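Local structure of homocysteine S-methyltransferase (Escherichia coli, 5DMM) at residues Q64-S70 against T115-S121; V96-R100 against L157-A162; G123-A127 against D138-S142; F173-E177 against D211-L216. The protein catalyses methyl transfer from S-methylmethionine, or less efficiently S-adenosylmethionine, to homocysteine, using zinc as cofactor and yielding methionine. All blocks are in the same frame, centred on the assembly; numbering follows the deposited sequence.

Contact 1 of 4, residues Q64-S70 against T115-S121; sequences QCAITAS and TLLVAGS. With HCS (2-amino-4-mercapto-butyric acid), chain F.
Cys65, Ala66 and Ile67 pair with Leu117, Val118 and Ala119 as neighbouring parallel strands, their axes 25° apart, with backbone hydrogen bonds running from Gln64 O through to Ala119 O. Of these, Ala119 N to Ala66 O is short at 2.7 Å and almost straight, the donor lying nearly on the line of the carbonyl. Cys65, Leu117, Ile67 and Ala119 share one face. With chi1 at -173°, Cys65 swings SG opposite its own backbone N, setting it 3.7 Å from Ala119 CB; the small alanine leaves room for the sulfur. On the reverse face Ala66 and Val118 look toward helices 48-61 and 85-109, and Val118 CG1 meets Thr68 CG2 at 3.7 Å, the two side chains crossing at about a right angle. Past the strand end the contact turns polar. Thr68 OG1 donates to Ser70 OG over 2.8 Å, and Ser70 OG in turn donates a hydrogen bond to Ser121 O over 2.7 Å, arriving in the carbonyl plane on a lone pair. Ser121 OG is hydrogen-bonded to Glu168. Ile67 CG2 packs 3.7 Å from Ser121 CB and also borders the homocysteine carboxylate, with OXT 3.5 Å from that methyl. The chain of hydroxyls thus satisfies a buried carbonyl, while the hydrogen-bonded strand pair places Ile67 and Ser121 side by side where they line the homocysteine pocket.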
loop_
_atom_site.group_PDB
_atom_site.type_symbol
_atom_site.label_atom_id
_atom_site.label_comp_id
_atom_site.label_asym_id
_atom_site.label_seq_id
_atom_site.Cartn_x
_atom_site.Cartn_y
_atom_site.Cartn_z
ATOM N N GLN A 64 -6.910 1.462 -10.885
ATOM C CA GLN A 64 -7.620 2.693 -10.584
ATOM C C GLN A 64 -7.015 3.387 -9.371
ATOM O O GLN A 64 -7.467 4.464 -8.973
ATOM C CB GLN A 64 -9.107 2.404 -10.367
ATOM C CG GLN A 64 -9.724 1.772 -11.607
ATOM C CD GLN A 64 -10.978 0.986 -11.306
ATOM O OE1 GLN A 64 -10.913 -0.166 -10.870
ATOM N NE2 GLN A 64 -12.128 1.598 -11.546
ATOM N N CYS A 65 -5.988 2.760 -8.802
ATOM C CA CYS A 65 -5.240 3.348 -7.691
ATOM C C CYS A 65 -3.756 3.024 -7.815
ATOM O O CYS A 65 -3.379 1.852 -7.884
ATOM C CB CYS A 65 -5.777 2.841 -6.345
ATOM S SG CYS A 65 -5.031 3.676 -4.904
ATOM N N ALA A 66 -2.917 4.059 -7.847
ATOM C CA ALA A 66 -1.477 3.871 -7.792
ATOM C C ALA A 66 -0.978 3.919 -6.354
ATOM O O ALA A 66 -1.445 4.734 -5.559
ATOM C CB ALA A 66 -0.756 4.944 -8.629
ATOM N N ILE A 67 -0.026 3.058 -6.016
ATOM C CA ILE A 67 0.593 3.122 -4.690
ATOM C C ILE A 67 1.994 3.703 -4.842
ATOM O O ILE A 67 2.790 3.179 -5.604
ATOM C CB ILE A 67 0.653 1.745 -4.013
ATOM C CG1 ILE A 67 -0.768 1.186 -3.874
ATOM C CG2 ILE A 67 1.338 1.849 -2.644
ATOM C CD1 ILE A 67 -0.857 -0.242 -3.324
ATOM N N THR A 68 2.285 4.781 -4.118
ATOM C CA THR A 68 3.542 5.521 -4.322
ATOM C C THR A 68 4.766 4.720 -3.888
ATOM O O THR A 68 4.663 3.760 -3.116
ATOM C CB THR A 68 3.532 6.864 -3.570
ATOM O OG1 THR A 68 3.363 6.631 -2.161
ATOM C CG2 THR A 68 2.394 7.741 -4.076
ATOM N N ALA A 69 5.933 5.124 -4.393
ATOM C CA ALA A 69 7.180 4.426 -4.085
ATOM C C ALA A 69 7.786 4.877 -2.757
ATOM O O ALA A 69 8.975 5.202 -2.699
ATOM C CB ALA A 69 8.183 4.641 -5.218
ATOM N N SER A 70 6.977 4.923 -1.697
ATOM C CA SER A 70 7.436 5.471 -0.419
ATOM C C SER A 70 7.495 4.425 0.695
ATOM O O SER A 70 7.630 4.775 1.860
ATOM C CB SER A 70 6.530 6.625 0.019
ATOM O OG SER A 70 5.161 6.249 -0.065
ATOM N N THR A 115 -12.799 7.768 -12.124
ATOM C CA THR A 115 -11.985 8.292 -11.037
ATOM C C THR A 115 -10.733 7.451 -10.828
ATOM O O THR A 115 -10.807 6.227 -10.790
ATOM C CB THR A 115 -12.782 8.349 -9.724
ATOM O OG1 THR A 115 -13.951 9.153 -9.922
ATOM C CG2 THR A 115 -11.933 8.954 -8.605
ATOM N N LEU A 116 -9.585 8.117 -10.721
ATOM C CA LEU A 116 -8.318 7.442 -10.447
ATOM C C LEU A 116 -7.725 8.001 -9.147
ATOM O O LEU A 116 -7.784 9.209 -8.892
ATOM C CB LEU A 116 -7.325 7.618 -11.605
ATOM C CG LEU A 116 -7.737 7.131 -12.996
ATOM C CD1 LEU A 116 -6.606 7.343 -13.986
ATOM C CD2 LEU A 116 -8.151 5.659 -12.972
ATOM N N LEU A 117 -7.157 7.122 -8.331
ATOM C CA LEU A 117 -6.641 7.510 -7.028
ATOM C C LEU A 117 -5.118 7.374 -6.941
ATOM O O LEU A 117 -4.491 6.651 -7.738
ATOM C CB LEU A 117 -7.295 6.673 -5.934
ATOM C CG LEU A 117 -8.821 6.792 -5.829
ATOM C CD1 LEU A 117 -9.355 5.819 -4.799
ATOM C CD2 LEU A 117 -9.217 8.224 -5.497
ATOM N N VAL A 118 -4.537 8.092 -5.982
ATOM C CA VAL A 118 -3.141 7.909 -5.602
ATOM C C VAL A 118 -3.079 7.597 -4.101
ATOM O O VAL A 118 -3.555 8.380 -3.273
ATOM C CB VAL A 118 -2.286 9.158 -5.912
ATOM C CG1 VAL A 118 -0.845 8.976 -5.406
ATOM C CG2 VAL A 118 -2.297 9.471 -7.402
ATOM N N ALA A 119 -2.515 6.452 -3.747
ATOM C CA ALA A 119 -2.392 6.096 -2.342
ATOM C C ALA A 119 -0.945 6.216 -1.916
ATOM O O ALA A 119 -0.065 5.660 -2.570
ATOM C CB ALA A 119 -2.908 4.692 -2.099
ATOM N N GLY A 120 -0.695 6.918 -0.811
ATOM C CA GLY A 120 0.668 7.058 -0.311
ATOM C C GLY A 120 1.080 5.838 0.499
ATOM O O GLY A 120 0.443 5.505 1.503
ATOM N N SER A 121 2.144 5.165 0.068
ATOM C CA SER A 121 2.595 3.965 0.762
ATOM C C SER A 121 3.241 4.280 2.113
ATOM O O SER A 121 4.199 5.070 2.204
ATOM C CB SER A 121 3.587 3.185 -0.082
ATOM O OG SER A 121 4.131 2.156 0.713
HETATM N N HCS F . 6.409 -1.378 -1.590
HETATM C CA HCS F . 5.242 -2.200 -1.848
HETATM C CB HCS F . 4.998 -3.123 -0.661
HETATM C CG HCS F . 6.181 -4.060 -0.446
HETATM S SD HCS F . 5.723 -5.351 0.737
HETATM C C HCS F . 4.045 -1.318 -2.050
HETATM O OXT HCS F . 4.191 -0.082 -1.945
HETATM O O HCS F . 2.947 -1.854 -2.314
HETATM O O HOH W 1 -12.009 4.278 -12.470
#

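Contact 2 of 4, residues V96-R100 against L157-A162; sequences VELAR and LLDAGA
Leu157 opens the contact by bringing CD2 to 3.5 Å from Val96 CG2, the two side chains crossing obliquely. One turn on, Ala160 sets its CB 3.7 Å from Val96 CB; a residue this small lets the branched valine lie directly against the end of helix 143-159. The carbonyl of Ala160 faces two neighbours: Val96 CG1 touches it, and Arg100 NH1 gives it a weak hydrogen bond of 3.0 Å, bent to 132° at the hydrogen. The extended first part of the Arg100 chain sets CD beside that oxygen, and the bend at chi3 (62°) then turns the guanidinium so that NH1 reaches it. Gly161 then ends the helix in a Schellman motif, with Ala162 N bonded to Leu157 O and Gly161 N to Leu158 O; the positive phi of Gly161 (96°) calls for glycine, and a CB would also press on Arg100 NH1. Ala162 comes last, its N 3.6 Å from Val96 CG1. Replacing Val96 with an alanine removes both methyls and would probably leave Leu157 CD2 and the Ala160-Ala162 turn without their apolar partner, opening a gap at this helix end. The contact therefore joins two kinds of chemistry: valine fills the space against the C-terminal turn with hydrocarbon, while on the more exposed side arginine brings positive charge to the helix C-terminus, where the helix dipole is likely to favour it.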
loop_
_atom_site.group_PDB
_atom_site.type_symbol
_atom_site.label_atom_id
_atom_site.label_comp_id
_atom_site.label_asym_id
_atom_site.label_seq_id
_atom_site.Cartn_x
_atom_site.Cartn_y
_atom_site.Cartn_z
ATOM N N VAL A 96 4.619 11.012 -4.551
ATOM C CA VAL A 96 3.210 11.330 -4.779
ATOM C C VAL A 96 3.055 12.146 -6.047
ATOM O O VAL A 96 2.165 11.901 -6.848
ATOM C CB VAL A 96 2.596 12.124 -3.612
ATOM C CG1 VAL A 96 1.082 12.357 -3.851
ATOM C CG2 VAL A 96 2.808 11.385 -2.301
ATOM N N GLU A 97 3.936 13.122 -6.222
ATOM C CA GLU A 97 3.899 13.979 -7.394
ATOM C C GLU A 97 4.001 13.161 -8.687
ATOM O O GLU A 97 3.279 13.421 -9.644
ATOM C CB GLU A 97 5.032 15.011 -7.316
ATOM C CG GLU A 97 5.077 16.008 -8.450
ATOM C CD GLU A 97 6.338 16.871 -8.394
ATOM O OE1 GLU A 97 6.758 17.251 -7.275
ATOM O OE2 GLU A 97 6.926 17.147 -9.465
ATOM N N LEU A 98 4.886 12.168 -8.703
ATOM C CA LEU A 98 5.097 11.371 -9.915
ATOM C C LEU A 98 3.875 10.523 -10.227
ATOM O O LEU A 98 3.535 10.330 -11.393
ATOM C CB LEU A 98 6.328 10.478 -9.781
ATOM C CG LEU A 98 7.667 11.213 -9.719
ATOM C CD1 LEU A 98 8.766 10.258 -9.282
ATOM C CD2 LEU A 98 7.987 11.802 -11.103
ATOM N N ALA A 99 3.200 10.025 -9.195
ATOM C CA ALA A 99 1.980 9.261 -9.437
ATOM C C ALA A 99 0.864 10.189 -9.921
ATOM O O ALA A 99 0.059 9.817 -10.783
ATOM C CB ALA A 99 1.540 8.498 -8.163
ATOM N N ARG A 100 0.805 11.394 -9.360
ATOM C CA ARG A 100 -0.212 12.353 -9.780
ATOM C C ARG A 100 0.041 12.786 -11.228
ATOM O O ARG A 100 -0.905 12.980 -11.996
ATOM C CB ARG A 100 -0.234 13.566 -8.842
ATOM C CG ARG A 100 -0.659 13.232 -7.407
ATOM C CD ARG A 100 -0.622 14.476 -6.537
ATOM N NE ARG A 100 -1.560 15.469 -7.044
ATOM C CZ ARG A 100 -1.529 16.765 -6.757
ATOM N NH1 ARG A 100 -0.589 17.257 -5.958
ATOM N NH2 ARG A 100 -2.445 17.573 -7.277
ATOM N N LEU A 157 3.180 12.823 2.674
ATOM C CA LEU A 157 2.267 12.187 1.718
ATOM C C LEU A 157 0.951 12.971 1.608
ATOM O O LEU A 157 0.421 13.170 0.513
ATOM C CB LEU A 157 1.986 10.730 2.123
ATOM C CG LEU A 157 3.139 9.719 2.001
ATOM C CD1 LEU A 157 2.755 8.385 2.660
ATOM C CD2 LEU A 157 3.527 9.451 0.537
ATOM N N LEU A 158 0.428 13.425 2.746
ATOM C CA LEU A 158 -0.825 14.175 2.746
ATOM C C LEU A 158 -0.614 15.559 2.124
ATOM O O LEU A 158 -1.419 16.006 1.298
ATOM C CB LEU A 158 -1.391 14.296 4.177
ATOM C CG LEU A 158 -1.854 12.986 4.831
ATOM C CD1 LEU A 158 -2.245 13.177 6.303
ATOM C CD2 LEU A 158 -3.011 12.367 4.057
ATOM N N ASP A 159 0.476 16.221 2.494
ATOM C CA ASP A 159 0.756 17.558 1.971
ATOM C C ASP A 159 0.986 17.559 0.472
ATOM O O ASP A 159 0.703 18.552 -0.198
ATOM C CB ASP A 159 1.977 18.175 2.659
ATOM C CG ASP A 159 1.683 18.615 4.067
ATOM O OD1 ASP A 159 0.490 18.771 4.411
ATOM O OD2 ASP A 159 2.646 18.803 4.841
ATOM N N ALA A 160 1.515 16.450 -0.049
ATOM C CA ALA A 160 1.757 16.315 -1.481
ATOM C C ALA A 160 0.471 15.951 -2.236
ATOM O O ALA A 160 0.460 15.914 -3.466
ATOM C CB ALA A 160 2.834 15.274 -1.747
ATOM N N GLY A 161 -0.598 15.660 -1.501
ATOM C CA GLY A 161 -1.888 15.415 -2.124
ATOM C C GLY A 161 -2.301 13.975 -2.404
ATOM O O GLY A 161 -3.105 13.743 -3.295
ATOM N N ALA A 162 -1.757 13.012 -1.667
ATOM C CA ALA A 162 -2.283 11.645 -1.696
ATOM C C ALA A 162 -3.775 11.635 -1.363
ATOM O O ALA A 162 -4.206 12.361 -0.467
ATOM C CB ALA A 162 -1.522 10.759 -0.709
#

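Contact 3 of 4, residues G123-A127 against D138-S142; sequences GPYGA and DYHCS
Tyr139 and Tyr125 lose the most surface to this contact, and they meet as a T-shaped pair: the edge of Tyr125 points at the face of Tyr139, with centroids 5.5 Å apart and planes at 63°. The atom that touches is Tyr125 CD2, 3.8 Å from Tyr139 CD2 and lying over the rim of that ring rather than its centre. Tyr139 takes the cramped chi1 of 45°, between its own N and carbonyl carbon, which lays the ring along residues 124-126. There Gly126 is needed, since a CB would collide with Tyr139 CE1. Gly126 N also gives Tyr139 OH a weak hydrogen bond of 3.3 Å, while the stronger partner of this hydroxyl is Glu175. Cys141, third in buried area, places SG over a face of Tyr125, 3.8 Å from the ring centroid, so that polarisable sulfur rather than a bulky chain fits against the ring. Asp138 and His140, the neighbours of Tyr139 in sequence, bind zinc in this crystal, apart from the zinc held by Cys229 and Cys295. The arrangement is a small aromatic cluster with a Cys sulfur-aromatic contact, folding the beta-to-alpha connection between strand 117-122 and helix 143-159, which contains helix 125-129, back on itself in a TIM barrel.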
loop_
_atom_site.group_PDB
_atom_site.type_symbol
_atom_site.label_atom_id
_atom_site.label_comp_id
_atom_site.label_asym_id
_atom_site.label_seq_id
_atom_site.Cartn_x
_atom_site.Cartn_y
_atom_site.Cartn_z
ATOM N N GLY A 123 4.974 2.014 4.883
ATOM C CA GLY A 123 5.466 0.695 5.245
ATOM C C GLY A 123 5.733 0.607 6.732
ATOM O O GLY A 123 5.790 1.636 7.421
ATOM N N PRO A 124 5.922 -0.620 7.240
ATOM C CA PRO A 124 6.113 -0.826 8.680
ATOM C C PRO A 124 7.517 -0.469 9.137
ATOM O O PRO A 124 8.428 -0.391 8.319
ATOM C CB PRO A 124 5.868 -2.329 8.850
ATOM C CG PRO A 124 6.341 -2.920 7.538
ATOM C CD PRO A 124 5.972 -1.889 6.484
ATOM N N TYR A 125 7.672 -0.298 10.444
ATOM C CA TYR A 125 8.965 -0.079 11.082
ATOM C C TYR A 125 9.925 -1.227 10.745
ATOM O O TYR A 125 11.122 -1.023 10.563
ATOM C CB TYR A 125 8.768 0.064 12.595
ATOM C CG TYR A 125 10.026 0.387 13.359
ATOM C CD1 TYR A 125 10.558 1.672 13.352
ATOM C CD2 TYR A 125 10.686 -0.593 14.094
ATOM C CE1 TYR A 125 11.711 1.971 14.054
ATOM C CE2 TYR A 125 11.840 -0.300 14.799
ATOM C CZ TYR A 125 12.344 0.981 14.776
ATOM O OH TYR A 125 13.492 1.273 15.478
ATOM N N GLY A 126 9.378 -2.431 10.621
ATOM C CA GLY A 126 10.169 -3.593 10.262
ATOM C C GLY A 126 10.930 -3.481 8.951
ATOM O O GLY A 126 12.013 -4.053 8.810
ATOM N N ALA A 127 10.358 -2.756 7.993
ATOM C CA ALA A 127 10.991 -2.574 6.694
ATOM C C ALA A 127 12.214 -1.670 6.827
ATOM O O ALA A 127 13.183 -1.804 6.081
ATOM C CB ALA A 127 10.002 -1.998 5.695
ATOM N N ASP A 138 8.372 -8.901 15.381
ATOM C CA ASP A 138 8.895 -8.951 16.741
ATOM C C ASP A 138 9.894 -7.828 16.973
ATOM O O ASP A 138 11.099 -8.044 17.021
ATOM C CB ASP A 138 9.538 -10.302 17.055
ATOM C CG ASP A 138 9.825 -10.475 18.551
ATOM O OD1 ASP A 138 9.444 -9.590 19.352
ATOM O OD2 ASP A 138 10.419 -11.502 18.934
ATOM N N TYR A 139 9.364 -6.624 17.110
ATOM C CA TYR A 139 10.158 -5.477 17.490
ATOM C C TYR A 139 9.364 -4.621 18.467
ATOM O O TYR A 139 8.127 -4.742 18.563
ATOM C CB TYR A 139 10.589 -4.675 16.266
ATOM C CG TYR A 139 9.535 -4.400 15.205
ATOM C CD1 TYR A 139 9.582 -5.052 13.975
ATOM C CD2 TYR A 139 8.534 -3.449 15.404
ATOM C CE1 TYR A 139 8.649 -4.787 12.987
ATOM C CE2 TYR A 139 7.590 -3.179 14.410
ATOM C CZ TYR A 139 7.665 -3.847 13.208
ATOM O OH TYR A 139 6.769 -3.561 12.210
ATOM N N HIS A 140 10.076 -3.781 19.212
ATOM C CA HIS A 140 9.477 -3.083 20.342
ATOM C C HIS A 140 9.810 -1.594 20.327
ATOM O O HIS A 140 10.977 -1.214 20.411
ATOM C CB HIS A 140 9.944 -3.711 21.659
ATOM C CG HIS A 140 9.585 -5.160 21.795
ATOM N ND1 HIS A 140 8.364 -5.582 22.273
ATOM C CD2 HIS A 140 10.282 -6.282 21.502
ATOM C CE1 HIS A 140 8.324 -6.902 22.275
ATOM N NE2 HIS A 140 9.478 -7.351 21.812
ATOM N N CYS A 141 8.774 -0.768 20.211
ATOM C CA CYS A 141 8.913 0.680 20.272
ATOM C C CYS A 141 7.788 1.237 21.130
ATOM O O CYS A 141 6.690 0.673 21.159
ATOM C CB CYS A 141 8.859 1.312 18.875
ATOM S SG CYS A 141 10.149 0.772 17.712
ATOM N N SER A 142 8.045 2.345 21.819
ATOM C CA SER A 142 6.969 3.044 22.517
ATOM C C SER A 142 5.985 3.593 21.491
ATOM O O SER A 142 6.321 3.686 20.308
ATOM C CB SER A 142 7.522 4.180 23.381
ATOM O OG SER A 142 8.191 5.130 22.579
#

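Contact 4 of 4, residues F173-E177 against D211-L216; sequences FSEIE and DVVALL
Two neighbouring outer helices of the TIM barrel meet here, each following a strand of the parallel sheet: Phe173-Glu177 opens helix 173-183, and Asp211-Leu216 lies in helix 209-217. Over these segments the axes run nearly parallel, 11° apart in direction and 10.9 Å at closest approach, a spacing that large apolar side chains must fill. Phe173 does most of this at the N-terminal end. Turned with CG opposite its backbone N (chi1 -170°), it reaches across so that CE1 stands 3.7 Å from Val212 CA and CZ equally near Asp211 O, while CD1 meets Val212 CG2. The ring thus lies against the backbone of the second helix as well as against its side chains. Leu215 comes the other way: CD2 is 3.8 Å from Phe173 CE1 and 3.6 Å from Glu177 CG, wedged between aromatic ring and aliphatic stem. Glu177 suits this partly exposed position because its CG packs on Leu215, while OE2 sits 3.0 Å above the plane of the Phe173 ring, toward its rim. Deeper in, Ile176 CG2 rests 3.9 Å from Leu216 CD2, the side chains crossing at about a right angle, and both residues press on Phe195 of strand 191-197. Trimming Phe173 to an alanine would probably open a gap beside Val212 and leave Leu215 CD2 lacking one wall of its niche. With no hydrogen bond between the segments, the two helices are held by shape and hydrophobic burial, grading from the buried isoleucine and Leu216 to the partly exposed Glu177.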
loop_
_atom_site.group_PDB
_atom_site.type_symbol
_atom_site.label_atom_id
_atom_site.label_comp_id
_atom_site.label_asym_id
_atom_site.label_seq_id
_atom_site.Cartn_x
_atom_site.Cartn_y
_atom_site.Cartn_z
ATOM N N PHE A 173 0.942 -5.383 16.092
ATOM C CA PHE A 173 -0.287 -4.806 16.637
ATOM C C PHE A 173 -0.059 -3.479 17.340
ATOM O O PHE A 173 -0.841 -2.540 17.161
ATOM C CB PHE A 173 -0.939 -5.803 17.602
ATOM C CG PHE A 173 -2.319 -5.420 18.049
ATOM C CD1 PHE A 173 -3.273 -4.998 17.141
ATOM C CD2 PHE A 173 -2.677 -5.527 19.384
ATOM C CE1 PHE A 173 -4.562 -4.660 17.561
ATOM C CE2 PHE A 173 -3.963 -5.194 19.812
ATOM C CZ PHE A 173 -4.904 -4.755 18.896
ATOM N N SER A 174 1.001 -3.388 18.142
ATOM C CA SER A 174 1.240 -2.151 18.880
ATOM C C SER A 174 1.532 -1.014 17.898
ATOM O O SER A 174 1.109 0.119 18.113
ATOM C CB SER A 174 2.383 -2.316 19.896
ATOM O OG SER A 174 3.644 -2.442 19.262
ATOM N N GLU A 175 2.213 -1.323 16.796
ATOM C CA GLU A 175 2.472 -0.310 15.771
ATOM C C GLU A 175 1.174 0.066 15.035
ATOM O O GLU A 175 0.942 1.230 14.713
ATOM C CB GLU A 175 3.536 -0.803 14.786
ATOM C CG GLU A 175 3.742 0.111 13.580
ATOM C CD GLU A 175 4.795 -0.409 12.620
ATOM O OE1 GLU A 175 5.004 -1.643 12.550
ATOM O OE2 GLU A 175 5.423 0.426 11.937
ATOM N N ILE A 176 0.311 -0.916 14.795
ATOM C CA ILE A 176 -0.978 -0.639 14.174
ATOM C C ILE A 176 -1.791 0.337 15.033
ATOM O O ILE A 176 -2.384 1.285 14.509
ATOM C CB ILE A 176 -1.763 -1.950 13.923
ATOM C CG1 ILE A 176 -1.117 -2.713 12.748
ATOM C CG2 ILE A 176 -3.225 -1.642 13.638
ATOM C CD1 ILE A 176 -1.557 -4.166 12.629
ATOM N N GLU A 177 -1.800 0.125 16.350
ATOM C CA GLU A 177 -2.473 1.042 17.275
ATOM C C GLU A 177 -1.898 2.453 17.204
ATOM O O GLU A 177 -2.632 3.435 17.104
ATOM C CB GLU A 177 -2.358 0.539 18.717
ATOM C CG GLU A 177 -2.824 -0.879 18.941
ATOM C CD GLU A 177 -2.449 -1.402 20.317
ATOM O OE1 GLU A 177 -2.146 -0.582 21.216
ATOM O OE2 GLU A 177 -2.453 -2.638 20.498
ATOM N N ASP A 211 -8.948 -9.167 17.197
ATOM C CA ASP A 211 -8.489 -8.057 18.027
ATOM C C ASP A 211 -8.039 -6.863 17.181
ATOM O O ASP A 211 -8.222 -5.706 17.583
ATOM C CB ASP A 211 -7.343 -8.500 18.945
ATOM C CG ASP A 211 -7.780 -9.544 19.958
ATOM O OD1 ASP A 211 -8.980 -9.576 20.279
ATOM O OD2 ASP A 211 -6.929 -10.323 20.434
ATOM N N VAL A 212 -7.453 -7.144 16.021
ATOM C CA VAL A 212 -6.997 -6.079 15.128
ATOM C C VAL A 212 -8.204 -5.360 14.549
ATOM O O VAL A 212 -8.266 -4.133 14.549
ATOM C CB VAL A 212 -6.112 -6.622 13.994
ATOM C CG1 VAL A 212 -5.608 -5.471 13.115
ATOM C CG2 VAL A 212 -4.932 -7.408 14.571
ATOM N N VAL A 213 -9.175 -6.135 14.075
ATOM C CA VAL A 213 -10.390 -5.584 13.492
ATOM C C VAL A 213 -11.164 -4.781 14.531
ATOM O O VAL A 213 -11.645 -3.685 14.250
ATOM C CB VAL A 213 -11.301 -6.704 12.917
ATOM C CG1 VAL A 213 -12.651 -6.141 12.509
ATOM C CG2 VAL A 213 -10.628 -7.401 11.747
ATOM N N ALA A 214 -11.270 -5.326 15.741
ATOM C CA ALA A 214 -12.002 -4.655 16.811
ATOM C C ALA A 214 -11.359 -3.308 17.133
ATOM O O ALA A 214 -12.050 -2.301 17.305
ATOM C CB ALA A 214 -12.060 -5.536 18.055
ATOM N N LEU A 215 -10.033 -3.288 17.188
ATOM C CA LEU A 215 -9.327 -2.042 17.453
ATOM C C LEU A 215 -9.615 -1.005 16.367
ATOM O O LEU A 215 -10.050 0.110 16.660
ATOM C CB LEU A 215 -7.824 -2.281 17.551
ATOM C CG LEU A 215 -7.043 -0.964 17.577
ATOM C CD1 LEU A 215 -6.869 -0.491 19.005
ATOM C CD2 LEU A 215 -5.705 -1.091 16.845
ATOM N N LEU A 216 -9.389 -1.393 15.114
ATOM C CA LEU A 216 -9.521 -0.471 13.990
ATOM C C LEU A 216 -10.959 -0.047 13.708
ATOM O O LEU A 216 -11.183 0.990 13.082
ATOM C CB LEU A 216 -8.909 -1.091 12.730
ATOM C CG LEU A 216 -7.398 -1.279 12.857
ATOM C CD1 LEU A 216 -6.839 -2.016 11.645
ATOM C CD2 LEU A 216 -6.698 0.072 13.037
#

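All four contacts belong to one TIM barrel, read from strand to surface. Contact 1 joins strands 65-67 and 117-122; contact 2, centred about 9 Å away, packs the helices outside them, and Leu157 touches Ser70 and Ser121 while Ala99 meets Val118. Along the chain these two interlock, their segments alternating, and contact 3 is nested within the loop that contact 2 closes. Contact 4 follows later. Contacts 3 and 4 lie about 14 Å apart between centres and are tied by Glu175, whose carboxylate probably bonds Tyr139 OH and Tyr125 N; the centres of both are about 23 Å from that of contact 1. Substrate-lining strands, helical shell and loop closure are thus built from successive barrel elements.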